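PDB 3DLT: esterase D from Lactobacillus rhamnosus, which probably hydrolyses carboxylic ester bonds, as a member of the alpha/beta-hydrolase clan related to the serine aminopeptidases. Local coordinates for residues Val25-Ala30 / Tyr50-Pro55; Phe96-Ser101 / Gly121-Pro126; His132-Gly137 / Glu196-Arg201. All blocks are in the same frame, centred on the assembly; numbering follows the deposited sequence.

Contact 1 of 3, residues Val25-Ala30 / Tyr50-Pro55. With BUA (butanoic acid), chain B.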
loop_
_atom_site.group_PDB
_atom_site.type_symbol
_atom_site.label_atom_id
_atom_site.label_comp_id
_atom_site.label_asym_id
_atom_site.label_seq_id
_atom_site.Cartn_x
_atom_site.Cartn_y
_atom_site.Cartn_z
ATOM N N VAL A 25 0.006 -14.170 -0.126
ATOM C CA VAL A 25 -0.478 -12.812 -0.024
ATOM C C VAL A 25 0.691 -11.859 -0.279
ATOM O O VAL A 25 1.743 -12.035 0.293
ATOM C CB VAL A 25 -1.122 -12.508 1.359
ATOM C CG1 VAL A 25 -1.730 -11.099 1.356
ATOM C CG2 VAL A 25 -2.220 -13.527 1.691
ATOM N N VAL A 26 0.487 -10.927 -1.211
ATOM C CA VAL A 26 1.395 -9.828 -1.493
ATOM C C VAL A 26 0.890 -8.593 -0.769
ATOM O O VAL A 26 -0.279 -8.236 -0.854
ATOM C CB VAL A 26 1.453 -9.537 -2.998
ATOM C CG1 VAL A 26 2.405 -8.366 -3.299
ATOM C CG2 VAL A 26 1.879 -10.778 -3.752
ATOM N N LEU A 27 1.799 -7.936 -0.039
ATOM C CA LEU A 27 1.514 -6.753 0.734
ATOM C C LEU A 27 2.468 -5.688 0.220
ATOM O O LEU A 27 3.685 -5.891 0.296
ATOM C CB LEU A 27 1.850 -7.032 2.209
ATOM C CG LEU A 27 0.956 -8.048 2.927
ATOM C CD1 LEU A 27 1.369 -8.238 4.449
ATOM C CD2 LEU A 27 -0.397 -7.463 2.793
ATOM N N LEU A 28 1.901 -4.581 -0.277
ATOM C CA LEU A 28 2.651 -3.467 -0.874
ATOM C C LEU A 28 2.605 -2.225 0.010
ATOM O O LEU A 28 1.540 -1.744 0.375
ATOM C CB LEU A 28 2.081 -3.121 -2.247
ATOM C CG LEU A 28 1.915 -4.270 -3.238
ATOM C CD1 LEU A 28 1.233 -3.769 -4.511
ATOM C CD2 LEU A 28 3.225 -4.945 -3.561
ATOM N N HIS A 29 3.778 -1.678 0.326
ATOM C CA HIS A 29 3.892 -0.785 1.465
ATOM C C HIS A 29 3.515 0.665 1.138
ATOM O O HIS A 29 3.066 0.977 0.025
ATOM C CB HIS A 29 5.259 -0.914 2.124
ATOM C CG HIS A 29 6.417 -0.409 1.307
ATOM N ND1 HIS A 29 6.574 0.916 0.954
ATOM C CD2 HIS A 29 7.511 -1.056 0.830
ATOM C CE1 HIS A 29 7.695 1.057 0.269
ATOM N NE2 HIS A 29 8.298 -0.117 0.201
ATOM N N ALA A 30 3.683 1.543 2.124
ATOM C CA ALA A 30 3.298 2.939 1.988
ATOM C C ALA A 30 4.396 3.765 1.274
ATOM O O ALA A 30 5.569 3.378 1.231
ATOM C CB ALA A 30 3.007 3.521 3.349
ATOM N N TYR A 50 -0.797 -18.598 6.071
ATOM C CA TYR A 50 -0.622 -17.987 4.770
ATOM C C TYR A 50 0.838 -17.732 4.398
ATOM O O TYR A 50 1.672 -17.485 5.252
ATOM C CB TYR A 50 -1.436 -16.700 4.719
ATOM C CG TYR A 50 -2.936 -16.906 4.810
ATOM C CD1 TYR A 50 -3.621 -17.604 3.830
ATOM C CD2 TYR A 50 -3.669 -16.380 5.874
ATOM C CE1 TYR A 50 -5.011 -17.784 3.906
ATOM C CE2 TYR A 50 -5.040 -16.529 5.959
ATOM C CZ TYR A 50 -5.716 -17.228 4.978
ATOM O OH TYR A 50 -7.082 -17.376 5.089
ATOM N N GLY A 51 1.150 -17.839 3.114
ATOM C CA GLY A 51 2.420 -17.347 2.601
ATOM C C GLY A 51 2.327 -15.835 2.415
ATOM O O GLY A 51 1.257 -15.300 2.131
ATOM N N VAL A 52 3.443 -15.136 2.578
ATOM C CA VAL A 52 3.447 -13.693 2.515
ATOM C C VAL A 52 4.729 -13.200 1.807
ATOM O O VAL A 52 5.772 -13.796 1.929
ATOM C CB VAL A 52 3.304 -13.054 3.954
ATOM C CG1 VAL A 52 2.996 -11.576 3.829
ATOM C CG2 VAL A 52 2.179 -13.721 4.782
ATOM N N TYR A 53 4.598 -12.164 0.990
ATOM C CA TYR A 53 5.738 -11.516 0.365
ATOM C C TYR A 53 5.558 -9.995 0.375
ATOM O O TYR A 53 4.567 -9.443 -0.146
ATOM C CB TYR A 53 5.911 -12.029 -1.067
ATOM C CG TYR A 53 7.087 -11.427 -1.819
ATOM C CD1 TYR A 53 8.360 -11.396 -1.270
ATOM C CD2 TYR A 53 6.918 -10.904 -3.079
ATOM C CE1 TYR A 53 9.430 -10.840 -1.973
ATOM C CE2 TYR A 53 7.962 -10.355 -3.774
ATOM C CZ TYR A 53 9.208 -10.337 -3.231
ATOM O OH TYR A 53 10.223 -9.781 -3.982
ATOM N N VAL A 54 6.583 -9.322 0.918
ATOM C CA VAL A 54 6.564 -7.913 1.205
ATOM C C VAL A 54 7.824 -7.366 0.528
ATOM O O VAL A 54 8.913 -7.412 1.074
ATOM C CB VAL A 54 6.588 -7.630 2.732
ATOM C CG1 VAL A 54 6.317 -6.192 2.996
ATOM C CG2 VAL A 54 5.543 -8.510 3.450
ATOM N N PRO A 55 7.675 -6.914 -0.708
ATOM C CA PRO A 55 8.813 -6.309 -1.392
ATOM C C PRO A 55 9.097 -4.888 -0.966
ATOM O O PRO A 55 8.278 -4.239 -0.299
ATOM C CB PRO A 55 8.371 -6.321 -2.838
ATOM C CG PRO A 55 6.873 -6.157 -2.765
ATOM C CD PRO A 55 6.470 -6.969 -1.567
HETATM C C1 BUA B . -0.307 8.537 2.190
HETATM C C2 BUA B . 1.098 8.025 1.997
HETATM C C3 BUA B . 1.374 6.777 2.841
HETATM C C4 BUA B . 0.792 5.556 2.144
HETATM O O1 BUA B . 1.190 5.285 1.007
HETATM O O2 BUA B . -0.059 4.861 2.724
HETATM O O HOH W 1 5.587 -3.933 0.258
#
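V25 and V26 run parallel to V52 and Y53, the short strand axes closing to 4.9 Å and twisted 25° against each other. Y53 is opposite V26 and bonds to both of its neighbours, as a residue in a parallel sheet does: Y53 N gives to V25 O at 2.9 Å, and L27 N comes back to Y53 O at 3.2 Å in a nearly straight bond of 168°. V25 N to G51 O, at 2.8 Å, is bent and weak. Past L27 the backbones part, and a water donates to both L27 O and P55 O, bridging the strand ends.

On the face of V25, V52 and L27, the contact is a branch against a branch: L27 CD1 meets V52 CG1 at 3.8 Å, and V54 CG2 comes up beside L27 CB. On the other face, that of V26 and Y53, L28 turns its CD2 back to P55 CG, 3.9 Å away. H29 has its CG between the backbone N and the carbonyl carbon (chi1 68°), which folds the ring over its own backbone. There ND1 donates to A30 O at 2.7 Å within the ring plane, while CD2 brings the ring edge to P55 O at 3.5 Å. NE2 bonds to F57 N, and with both ring nitrogens engaged the imidazole is held against turning. A30 CB then rests against the carboxyl end of the butanoic acid.

This is a beta-alpha-beta crossover. Helix 39-47 packs M41, A42 and L45 on the V25, L27 and V52 face, helix 74-89 lies on V26, L28 and Y53, and strand 94-99 flanks strand 23-28 along the edge away from strand 51-54.

Contact 2 of 3, residues Phe96-Ser101 / Gly121-Pro126; sequences FVFGLS and GVFSSP. With BUA (butanoic acid), chain B.
The rings of F98 and F123 lie almost parallel, 12° between their planes, but are slid so far apart that they barely overlap, with centroids 5.5 Å apart. The closest approach is F123 CZ to F98 CB, 3.5 Å and oblique. G121 N approaches F98 CD1, also obliquely, and V241 of helix 234-247 packs on both phenylalanines. L100 crosses F123 at about a right angle, its CD2 3.8 Å from F123 CB.

The backbones are joined by G121 N to V97 O and by F123 N to G99 O, the latter 2.8 Å long; G99 N to G121 O is weak. At G121 the backbone angles would jam a CB against the preceding carbonyl oxygen.

Where the strands end, S101 OG, set beside its own backbone N (chi1 -67°), donates to S125 O at 2.7 Å in the carbonyl plane. A water also ties S101 O to S124 O.

S101, the predicted nucleophile, opens helix 101-113 just after strand 94-99, within G-X-S-X-G, the place of the nucleophile elbow. Its N donates to O2 of the butanoic acid at 2.9 Å. L102 N and Y31 N also bond this acid, consistent with an oxyanion hole holding a product-like carboxyl group; H226 NE2 is a further partner. With its hydroxyl committed to S125 O, S101 would probably have to turn before attacking a substrate.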
loop_
_atom_site.group_PDB
_atom_site.type_symbol
_atom_site.label_atom_id
_atom_site.label_comp_id
_atom_site.label_asym_id
_atom_site.label_seq_id
_atom_site.Cartn_x
_atom_site.Cartn_y
_atom_site.Cartn_z
ATOM N N PHE A 96 -3.700 -13.267 -2.939
ATOM C CA PHE A 96 -4.383 -12.046 -2.554
ATOM C C PHE A 96 -3.360 -10.923 -2.619
ATOM O O PHE A 96 -2.180 -11.218 -2.464
ATOM C CB PHE A 96 -4.902 -12.195 -1.140
ATOM C CG PHE A 96 -6.052 -13.161 -1.012
ATOM C CD1 PHE A 96 -7.353 -12.702 -0.863
ATOM C CD2 PHE A 96 -5.827 -14.524 -1.047
ATOM C CE1 PHE A 96 -8.411 -13.593 -0.716
ATOM C CE2 PHE A 96 -6.874 -15.426 -0.964
ATOM C CZ PHE A 96 -8.172 -14.960 -0.786
ATOM N N VAL A 97 -3.799 -9.688 -2.873
ATOM C CA VAL A 97 -2.906 -8.522 -3.012
ATOM C C VAL A 97 -3.502 -7.313 -2.349
ATOM O O VAL A 97 -4.548 -6.841 -2.763
ATOM C CB VAL A 97 -2.618 -8.154 -4.496
ATOM C CG1 VAL A 97 -1.447 -7.085 -4.611
ATOM C CG2 VAL A 97 -2.239 -9.371 -5.265
ATOM N N PHE A 98 -2.832 -6.815 -1.302
ATOM C CA PHE A 98 -3.246 -5.629 -0.592
ATOM C C PHE A 98 -2.123 -4.632 -0.491
ATOM O O PHE A 98 -0.958 -4.967 -0.625
ATOM C CB PHE A 98 -3.649 -5.963 0.838
ATOM C CG PHE A 98 -4.619 -7.085 0.946
ATOM C CD1 PHE A 98 -5.973 -6.850 0.862
ATOM C CD2 PHE A 98 -4.165 -8.373 1.149
ATOM C CE1 PHE A 98 -6.866 -7.896 0.978
ATOM C CE2 PHE A 98 -5.041 -9.428 1.270
ATOM C CZ PHE A 98 -6.393 -9.199 1.174
ATOM N N GLY A 99 -2.487 -3.403 -0.204
ATOM C CA GLY A 99 -1.493 -2.369 0.033
ATOM C C GLY A 99 -2.071 -1.199 0.776
ATOM O O GLY A 99 -3.273 -1.100 0.965
ATOM N N LEU A 100 -1.179 -0.318 1.233
ATOM C CA LEU A 100 -1.544 0.912 1.930
ATOM C C LEU A 100 -1.957 1.919 0.860
ATOM O O LEU A 100 -2.563 1.484 -0.116
ATOM C CB LEU A 100 -0.388 1.328 2.859
ATOM C CG LEU A 100 -0.454 0.640 4.211
ATOM C CD1 LEU A 100 0.937 0.705 4.953
ATOM C CD2 LEU A 100 -1.630 1.269 5.055
ATOM N N SER A 101 -1.722 3.221 0.980
ATOM C CA SER A 101 -2.260 4.108 -0.036
ATOM C C SER A 101 -1.559 3.900 -1.355
ATOM O O SER A 101 -2.202 3.552 -2.338
ATOM C CB SER A 101 -2.181 5.591 0.337
ATOM O OG SER A 101 -3.006 5.926 1.420
ATOM N N GLY A 121 -7.232 -5.652 -2.192
ATOM C CA GLY A 121 -7.867 -4.415 -1.762
ATOM C C GLY A 121 -6.836 -3.502 -1.149
ATOM O O GLY A 121 -5.645 -3.625 -1.432
ATOM N N VAL A 122 -7.314 -2.603 -0.303
ATOM C CA VAL A 122 -6.505 -1.476 0.140
ATOM C C VAL A 122 -6.717 -1.312 1.634
ATOM O O VAL A 122 -7.772 -1.671 2.153
ATOM C CB VAL A 122 -6.900 -0.189 -0.617
ATOM C CG1 VAL A 122 -6.733 -0.360 -2.114
ATOM C CG2 VAL A 122 -8.376 0.221 -0.277
ATOM N N PHE A 123 -5.684 -0.823 2.324
ATOM C CA PHE A 123 -5.747 -0.489 3.734
ATOM C C PHE A 123 -5.781 1.020 3.927
ATOM O O PHE A 123 -5.831 1.519 5.058
ATOM C CB PHE A 123 -4.534 -1.047 4.468
ATOM C CG PHE A 123 -4.372 -2.527 4.353
ATOM C CD1 PHE A 123 -5.464 -3.359 4.217
ATOM C CD2 PHE A 123 -3.133 -3.085 4.408
ATOM C CE1 PHE A 123 -5.290 -4.707 4.116
ATOM C CE2 PHE A 123 -2.955 -4.442 4.311
ATOM C CZ PHE A 123 -4.044 -5.264 4.200
ATOM N N SER A 124 -5.751 1.757 2.834
ATOM C CA SER A 124 -6.026 3.172 2.887
ATOM C C SER A 124 -6.328 3.699 1.493
ATOM O O SER A 124 -6.005 3.064 0.465
ATOM C CB SER A 124 -4.871 3.943 3.496
ATOM O OG SER A 124 -5.334 5.180 3.983
ATOM N N SER A 125 -6.957 4.871 1.484
ATOM C CA SER A 125 -7.466 5.482 0.279
ATOM C C SER A 125 -6.340 5.846 -0.663
ATOM O O SER A 125 -5.193 6.054 -0.232
ATOM C CB SER A 125 -8.274 6.735 0.615
ATOM O OG SER A 125 -9.507 6.408 1.191
ATOM N N PRO A 126 -6.663 5.933 -1.964
ATOM C CA PRO A 126 -5.645 6.267 -2.937
ATOM C C PRO A 126 -5.141 7.701 -2.813
ATOM O O PRO A 126 -5.757 8.534 -2.125
ATOM C CB PRO A 126 -6.354 6.043 -4.296
ATOM C CG PRO A 126 -7.830 6.137 -3.997
ATOM C CD PRO A 126 -7.995 5.709 -2.567
HETATM C C1 BUA B . -0.307 8.537 2.190
HETATM C C2 BUA B . 1.098 8.025 1.997
HETATM C C3 BUA B . 1.374 6.777 2.841
HETATM C C4 BUA B . 0.792 5.556 2.144
HETATM O O1 BUA B . 1.190 5.285 1.007
HETATM O O2 BUA B . -0.059 4.861 2.724
HETATM O O HOH W 2 -4.975 3.118 -2.143
#

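Contact 3 of 3, residues His132-Gly137 / Glu196-Arg201. With BUA (butanoic acid), chain C; BUA (butanoic acid), chain B.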
loop_
_atom_site.group_PDB
_atom_site.type_symbol
_atom_site.label_atom_id
_atom_site.label_comp_id
_atom_site.label_asym_id
_atom_site.label_seq_id
_atom_site.Cartn_x
_atom_site.Cartn_y
_atom_site.Cartn_z
ATOM N N HIS A 132 -5.084 15.003 -0.885
ATOM C CA HIS A 132 -4.086 14.601 0.087
ATOM C C HIS A 132 -3.260 15.752 0.649
ATOM O O HIS A 132 -3.130 16.811 0.021
ATOM C CB HIS A 132 -3.171 13.523 -0.509
ATOM C CG HIS A 132 -2.622 13.843 -1.871
ATOM N ND1 HIS A 132 -1.659 14.801 -2.079
ATOM C CD2 HIS A 132 -2.883 13.309 -3.088
ATOM C CE1 HIS A 132 -1.356 14.853 -3.363
ATOM N NE2 HIS A 132 -2.078 13.949 -4.001
ATOM N N HIS A 133 -2.730 15.518 1.850
ATOM C CA HIS A 133 -1.810 16.434 2.523
ATOM C C HIS A 133 -0.562 15.670 2.868
ATOM O O HIS A 133 -0.302 15.376 4.035
ATOM C CB HIS A 133 -2.414 17.018 3.811
ATOM C CG HIS A 133 -3.571 17.943 3.580
ATOM N ND1 HIS A 133 -4.586 18.109 4.499
ATOM C CD2 HIS A 133 -3.883 18.738 2.525
ATOM C CE1 HIS A 133 -5.468 18.975 4.026
ATOM N NE2 HIS A 133 -5.068 19.367 2.826
ATOM N N LEU A 134 0.216 15.372 1.838
ATOM C CA LEU A 134 1.401 14.539 1.972
ATOM C C LEU A 134 2.659 15.343 2.132
ATOM O O LEU A 134 3.616 14.860 2.718
ATOM C CB LEU A 134 1.544 13.624 0.753
ATOM C CG LEU A 134 0.380 12.638 0.575
ATOM C CD1 LEU A 134 0.638 11.701 -0.577
ATOM C CD2 LEU A 134 0.117 11.858 1.856
ATOM N N VAL A 135 2.664 16.565 1.607
ATOM C CA VAL A 135 3.870 17.380 1.603
ATOM C C VAL A 135 4.341 17.638 3.025
ATOM O O VAL A 135 5.483 17.333 3.345
ATOM C CB VAL A 135 3.676 18.670 0.805
ATOM C CG1 VAL A 135 4.848 19.625 1.009
ATOM C CG2 VAL A 135 3.500 18.322 -0.662
ATOM N N PRO A 136 3.476 18.182 3.891
ATOM C CA PRO A 136 3.862 18.246 5.317
ATOM C C PRO A 136 4.390 16.932 5.944
ATOM O O PRO A 136 5.444 16.944 6.620
ATOM C CB PRO A 136 2.572 18.702 6.021
ATOM C CG PRO A 136 1.521 18.824 4.961
ATOM C CD PRO A 136 2.186 18.848 3.637
ATOM N N GLY A 137 3.657 15.833 5.760
ATOM C CA GLY A 137 4.111 14.508 6.193
ATOM C C GLY A 137 5.470 14.127 5.612
ATOM O O GLY A 137 6.392 13.766 6.351
ATOM N N GLU A 196 -4.880 12.039 8.437
ATOM C CA GLU A 196 -4.501 13.380 8.091
ATOM C C GLU A 196 -3.801 13.439 6.735
ATOM O O GLU A 196 -3.629 14.529 6.176
ATOM C CB GLU A 196 -3.581 13.941 9.178
ATOM C CG GLU A 196 -4.309 14.117 10.517
ATOM C CD GLU A 196 -3.419 14.762 11.592
ATOM O OE1 GLU A 196 -2.628 15.667 11.244
ATOM O OE2 GLU A 196 -3.495 14.344 12.778
ATOM N N LEU A 197 -3.430 12.275 6.196
ATOM C CA LEU A 197 -2.605 12.211 5.024
ATOM C C LEU A 197 -3.431 12.105 3.785
ATOM O O LEU A 197 -3.118 12.748 2.798
ATOM C CB LEU A 197 -1.623 11.037 5.112
ATOM C CG LEU A 197 -0.538 11.199 6.186
ATOM C CD1 LEU A 197 0.340 9.941 6.249
ATOM C CD2 LEU A 197 0.297 12.450 5.918
ATOM N N VAL A 198 -4.467 11.274 3.795
ATOM C CA VAL A 198 -5.360 11.209 2.641
ATOM C C VAL A 198 -6.792 11.409 3.101
ATOM O O VAL A 198 -7.118 11.198 4.266
ATOM C CB VAL A 198 -5.220 9.893 1.835
ATOM C CG1 VAL A 198 -3.803 9.768 1.260
ATOM C CG2 VAL A 198 -5.597 8.673 2.677
ATOM N N ASP A 199 -7.630 11.845 2.173
ATOM C CA ASP A 199 -9.011 12.153 2.452
ATOM C C ASP A 199 -9.799 10.850 2.518
ATOM O O ASP A 199 -10.085 10.235 1.497
ATOM C CB ASP A 199 -9.570 13.033 1.338
ATOM C CG ASP A 199 -11.020 13.449 1.581
ATOM O OD1 ASP A 199 -11.667 12.926 2.525
ATOM O OD2 ASP A 199 -11.504 14.313 0.824
ATOM N N GLY A 200 -10.171 10.442 3.720
ATOM C CA GLY A 200 -10.820 9.145 3.897
ATOM C C GLY A 200 -12.137 8.931 3.163
ATOM O O GLY A 200 -12.587 7.792 3.015
ATOM N N ARG A 201 -12.786 10.016 2.759
ATOM C CA ARG A 201 -14.055 9.924 2.025
ATOM C C ARG A 201 -13.923 9.228 0.671
ATOM O O ARG A 201 -14.880 8.650 0.144
ATOM C CB ARG A 201 -14.648 11.321 1.830
ATOM C CG ARG A 201 -15.103 11.960 3.128
ATOM C CD ARG A 201 -15.567 13.388 2.927
ATOM N NE ARG A 201 -14.442 14.272 2.612
ATOM C CZ ARG A 201 -14.500 15.603 2.648
ATOM N NH1 ARG A 201 -15.635 16.224 2.975
ATOM N NH2 ARG A 201 -13.418 16.317 2.346
HETATM C C1 BUA C . 0.134 19.208 -3.952
HETATM C C2 BUA C . 0.312 19.114 -2.457
HETATM C C3 BUA C . -0.735 18.198 -1.854
HETATM C C4 BUA C . -0.139 17.424 -0.706
HETATM O O1 BUA C . 0.315 18.056 0.263
HETATM O O2 BUA C . -0.133 16.176 -0.755
HETATM C C1 BUA B . -0.307 8.537 2.190
HETATM C C2 BUA B . 1.098 8.025 1.997
HETATM C C3 BUA B . 1.374 6.777 2.841
HETATM C C4 BUA B . 0.792 5.556 2.144
HETATM O O1 BUA B . 1.190 5.285 1.007
HETATM O O2 BUA B . -0.059 4.861 2.724
HETATM O O HOH W 3 -4.353 17.064 6.902
#
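L134 and L197 meet because each sets its CG beside its own backbone N. In L134 (chi1 -62°) this carries CD2 across to L197 CB at 3.8 Å, where it also lies 3.5 Å from L197 O. L197 in turn sends CD2 to H133 O and on toward the CA of G137, which has no side chain to stand in its way. H132 is turned differently: its CG sits between backbone N and carbonyl carbon (chi1 49°), leaving CB against L197 O at 3.4 Å while the ring swings away.

The backbones are pinned by H133 N to L197 O, 3.0 Å. Beside it a water donates to E196 O and lies in plane at the edge of the H133 ring, near ND1.

A second butanoic acid occupies the start of helix 134-149. L134 N donates to O2 of this acid at 2.7 Å. Its O1 accepts from V135 N, so the carboxylate straddles the helix N-terminus. H132 ND1 also points at that O2, at a modelled length too short to trust; NE2 bonds D170, which would be expected to favour a charged ring. With an alanine in place of H132, D170 would probably lose its mate.

The methyl end of the other acid, C1, touches L134 CD2 at 3.4 Å. V198 CG1 is close by, consistent with this contact lining the acyl-tail end of the predicted active-site pocket. D195, predicted to be in the charge relay, accepts from L197 N and V198 N through OD1. The segment 132-137 opens the helical insertion between strands 119-122 and 187-192, where L162 and L166 of helix 155-178 back it, and 196-201 leads into helix 202-209.

Contacts 1 and 2 belong to the buried core and share one sheet: strands 23-28 and 94-99 are neighbours in it, probably hydrogen-bonded through L28 N to F98 O and V26 O to F98 N, with V25 CG1 packed on F98. Each is a beta-alpha-beta crossover, but contact 1 is mostly aliphatic, whereas contact 2 adds aromatics and ends in the serine chemistry. Contact 3, partly buried and some 15 Å from contact 2 between centres, is made of loop and helix start; its polar groups meet water and a second acid, and V198 packs against S124 and S125. All three touch the same butanoic acid: A30 and S101 at its carboxyl end, L134 and V198 at its tail.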